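Protein pof8 (PDB 6TZN) binds telomerase RNA and promotes its assembly with the catalytic subunit in fission yeast, this chain being the C-terminal xRRM domain. Local coordinates at residues S30-V35 / A59-K64. Sequence-based numbering, arbitrary orientation.
With NO3 (nitrate ion), chain B.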
ATOM      1  N   SER A  30      -6.545   4.161   5.865  1.00 16.86           N
ATOM      2  CA  SER A  30      -6.138   5.323   6.648  1.00 17.85           C
ATOM      3  C   SER A  30      -4.626   5.480   6.660  1.00 15.98           C
ATOM      4  O   SER A  30      -4.111   6.604   6.562  1.00 17.88           O
ATOM      5  CB  SER A  30      -6.662   5.196   8.078  1.00 20.58           C
ATOM      6  OG  SER A  30      -8.074   5.242   8.084  1.00 22.43           O
ATOM      7  N   LEU A  31      -3.897   4.370   6.801  1.00 15.39           N
ATOM      8  CA  LEU A  31      -2.440   4.426   6.801  1.00 15.94           C
ATOM      9  C   LEU A  31      -1.922   4.953   5.465  1.00 15.85           C
ATOM     10  O   LEU A  31      -1.059   5.845   5.417  1.00 16.41           O
ATOM     11  CB  LEU A  31      -1.876   3.038   7.102  1.00 16.52           C
ATOM     12  CG  LEU A  31      -0.360   2.892   7.247  1.00 19.31           C
ATOM     13  CD1 LEU A  31      -0.032   1.724   8.185  1.00 21.04           C
ATOM     14  CD2 LEU A  31       0.305   2.687   5.893  1.00 20.98           C
ATOM     15  N   LEU A  32      -2.436   4.409   4.362  1.00 16.22           N
ATOM     16  CA  LEU A  32      -2.013   4.881   3.047  1.00 18.26           C
ATOM     17  C   LEU A  32      -2.297   6.367   2.880  1.00 20.00           C
ATOM     18  O   LEU A  32      -1.448   7.111   2.389  1.00 21.24           O
ATOM     19  CB  LEU A  32      -2.723   4.076   1.962  1.00 21.67           C
ATOM     20  CG  LEU A  32      -2.303   2.616   1.819  1.00 24.86           C
ATOM     21  CD1 LEU A  32      -3.197   1.919   0.813  1.00 24.84           C
ATOM     22  CD2 LEU A  32      -0.845   2.497   1.400  1.00 25.99           C
ATOM     23  N   SER A  33      -3.482   6.824   3.291  1.00 20.81           N
ATOM     24  CA  SER A  33      -3.816   8.240   3.168  1.00 22.78           C
ATOM     25  C   SER A  33      -2.900   9.106   4.024  1.00 22.14           C
ATOM     26  O   SER A  33      -2.459  10.176   3.589  1.00 23.21           O
ATOM     27  CB  SER A  33      -5.276   8.460   3.553  1.00 27.62           C
ATOM     28  OG  SER A  33      -6.120   7.650   2.757  1.00 33.33           O
ATOM     29  N   TYR A  34      -2.611   8.661   5.244  1.00 19.78           N
ATOM     30  CA  TYR A  34      -1.740   9.408   6.142  1.00 20.12           C
ATOM     31  C   TYR A  34      -0.350   9.569   5.538  1.00 18.09           C
ATOM     32  O   TYR A  34       0.205  10.676   5.503  1.00 19.98           O
ATOM     33  CB  TYR A  34      -1.678   8.670   7.485  1.00 20.21           C
ATOM     34  CG  TYR A  34      -0.891   9.387   8.550  1.00 19.52           C
ATOM     35  CD1 TYR A  34       0.494   9.269   8.619  1.00 18.96           C
ATOM     36  CD2 TYR A  34      -1.531  10.190   9.483  1.00 21.75           C
ATOM     37  CE1 TYR A  34       1.217   9.940   9.587  1.00 20.09           C
ATOM     38  CE2 TYR A  34      -0.819  10.854  10.460  1.00 22.36           C
ATOM     39  CZ  TYR A  34       0.554  10.729  10.504  1.00 20.09           C
ATOM     40  OH  TYR A  34       1.256  11.389  11.478  1.00 22.49           O
ATOM     41  N   VAL A  35       0.219   8.472   5.044  1.00 17.42           N
ATOM     42  CA  VAL A  35       1.556   8.508   4.458  1.00 18.38           C
ATOM     43  C   VAL A  35       1.569   9.331   3.172  1.00 19.58           C
ATOM     44  O   VAL A  35       2.460  10.169   2.962  1.00 20.06           O
ATOM     45  CB  VAL A  35       2.048   7.063   4.245  1.00 20.32           C
ATOM     46  CG1 VAL A  35       3.333   7.023   3.449  1.00 23.84           C
ATOM     47  CG2 VAL A  35       2.237   6.370   5.585  1.00 19.63           C
ATOM     48  N   ALA A  59      -0.793  -6.547   0.991  1.00 17.38           N
ATOM     49  CA  ALA A  59      -2.010  -6.161   0.295  1.00 16.87           C
ATOM     50  C   ALA A  59      -1.633  -5.685  -1.098  1.00 16.60           C
ATOM     51  O   ALA A  59      -0.499  -5.269  -1.346  1.00 18.24           O
ATOM     52  CB  ALA A  59      -2.746  -5.037   1.037  1.00 16.99           C
ATOM     53  N   ILE A  60      -2.596  -5.734  -2.014  1.00 15.77           N
ATOM     54  CA  ILE A  60      -2.430  -5.131  -3.337  1.00 16.20           C
ATOM     55  C   ILE A  60      -3.390  -3.957  -3.436  1.00 16.00           C
ATOM     56  O   ILE A  60      -4.596  -4.116  -3.225  1.00 17.17           O
ATOM     57  CB  ILE A  60      -2.669  -6.137  -4.474  1.00 19.09           C
ATOM     58  CG1 ILE A  60      -1.626  -7.257  -4.419  1.00 23.51           C
ATOM     59  CG2 ILE A  60      -2.646  -5.416  -5.819  1.00 21.24           C
ATOM     60  CD1 ILE A  60      -1.781  -8.299  -5.507  1.00 26.86           C
ATOM     61  N   ILE A  61      -2.852  -2.778  -3.742  1.00 16.09           N
ATOM     62  CA  ILE A  61      -3.641  -1.560  -3.868  1.00 16.21           C
ATOM     63  C   ILE A  61      -3.832  -1.249  -5.347  1.00 15.79           C
ATOM     64  O   ILE A  61      -2.855  -1.170  -6.105  1.00 16.50           O
ATOM     65  CB  ILE A  61      -2.955  -0.373  -3.163  1.00 17.12           C
ATOM     66  CG1 ILE A  61      -2.388  -0.777  -1.792  1.00 19.37           C
ATOM     67  CG2 ILE A  61      -3.928   0.803  -3.058  1.00 19.33           C
ATOM     68  CD1 ILE A  61      -3.422  -1.336  -0.823  1.00 19.80           C
ATOM     69  N   ARG A  62      -5.086  -1.066  -5.761  1.00 15.52           N
ATOM     70  CA  ARG A  62      -5.413  -0.559  -7.091  1.00 16.25           C
ATOM     71  C   ARG A  62      -5.674   0.935  -6.938  1.00 16.50           C
ATOM     72  O   ARG A  62      -6.711   1.344  -6.402  1.00 17.13           O
ATOM     73  CB  ARG A  62      -6.630  -1.287  -7.669  1.00 18.11           C
ATOM     74  CG  ARG A  62      -6.921  -1.017  -9.156  1.00 17.41           C
ATOM     75  CD  ARG A  62      -7.642   0.311  -9.380  1.00 17.87           C
ATOM     76  NE  ARG A  62      -8.502   0.272 -10.555  1.00 17.08           N
ATOM     77  CZ  ARG A  62      -8.754   1.298 -11.363  1.00 17.82           C
ATOM     78  NH1 ARG A  62      -8.169   2.478 -11.176  1.00 19.09           N
ATOM     79  NH2 ARG A  62      -9.594   1.131 -12.377  1.00 18.37           N
ATOM     80  N   TRP A  63      -4.731   1.748  -7.412  1.00 16.49           N
ATOM     81  CA  TRP A  63      -4.842   3.192  -7.300  1.00 16.56           C
ATOM     82  C   TRP A  63      -5.702   3.742  -8.427  1.00 16.04           C
ATOM     83  O   TRP A  63      -5.894   3.104  -9.465  1.00 17.24           O
ATOM     84  CB  TRP A  63      -3.449   3.820  -7.336  1.00 17.46           C
ATOM     85  CG  TRP A  63      -2.674   3.480  -6.107  1.00 16.12           C
ATOM     86  CD1 TRP A  63      -1.797   2.438  -5.942  1.00 17.17           C
ATOM     87  CD2 TRP A  63      -2.727   4.164  -4.852  1.00 16.68           C
ATOM     88  NE1 TRP A  63      -1.288   2.448  -4.662  1.00 17.70           N
ATOM     89  CE2 TRP A  63      -1.853   3.490  -3.968  1.00 16.97           C
ATOM     90  CE3 TRP A  63      -3.431   5.280  -4.387  1.00 19.17           C
ATOM     91  CZ2 TRP A  63      -1.660   3.903  -2.651  1.00 17.08           C
ATOM     92  CZ3 TRP A  63      -3.241   5.691  -3.080  1.00 21.45           C
ATOM     93  CH2 TRP A  63      -2.362   5.002  -2.224  1.00 19.38           C
ATOM     94  N   LYS A  64      -6.227   4.951  -8.215  1.00 18.01           N
ATOM     95  CA  LYS A  64      -7.072   5.558  -9.238  1.00 18.68           C
ATOM     96  C   LYS A  64      -6.294   5.808 -10.527  1.00 19.21           C
ATOM     97  O   LYS A  64      -6.819   5.579 -11.625  1.00 21.54           O
ATOM     98  CB  LYS A  64      -7.718   6.846  -8.724  1.00 21.06           C
ATOM     99  CG  LYS A  64      -8.802   7.390  -9.643  1.00 24.51           C
ATOM    100  CD  LYS A  64      -9.411   8.668  -9.096  1.00 27.44           C
ATOM    101  CE  LYS A  64     -10.533   9.164  -9.993  1.00 33.88           C
ATOM    102  NZ  LYS A  64     -11.161  10.405  -9.464  1.00 39.50           N
TER
HETATM  103  N   NO3 B 501     -11.069  -2.138 -11.151  1.00 16.72           N
HETATM  104  O1  NO3 B 501     -10.036  -2.183 -10.440  1.00 17.88           O
HETATM  105  O2  NO3 B 501     -12.069  -2.833 -10.845  1.00 18.75           O
HETATM  106  O3  NO3 B 501     -11.121  -1.413 -12.183  1.00 18.05           O
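In the hydrophobic core of the RRM, where helix 25-39 packs on the four-stranded antiparallel sheet, L32 of the helix meets I61 and W63 of strand 58-63. The ends of L32 and I61 meet head on, with L32 CD1 3.6 Å from I61 CD1. L32 CG stands anti to its carbonyl carbon (chi1 -70°), which carries CD1 toward the strand. The same methyl, L32 CD1, approaches the W63 ring obliquely, 4.3 Å from W63 CZ2. Within the strand, I61 CG2 sits 3.4 Å above the plane of the W63 indole, nearer its margin than its middle, so the three side chains form one buried apolar cluster. The indole's polar atom, W63 NE1, is satisfied by T14 OG1 of the neighbouring strand 13-17, while H68, A69 and C72 of helix 66-78 touch the W63 side chain.

R62, between the two buried residues, projects from the other side of the strand. Its guanidinium donates from NH1 to the W63 carbonyl O at 2.9 Å, the donor tilted 29° from the carbonyl plane. Two further bonds hold a nitrate, probably from the crystallisation liquor: R62 NE to O1 of the nitrate at 2.9 Å and R62 NH2 to O3 of the nitrate at 3.0 Å. A leucine in place of R62 would probably leave the nitrate without this two-pronged grip and the W63 carbonyl without its side-chain donor. Alternation of buried I61 and W63 with R62 on the opposite side, and helix 25-39 packed on the same face of the sheet as I61, is characteristic of the RRM alpha/beta sandwich, here in its xRRM form.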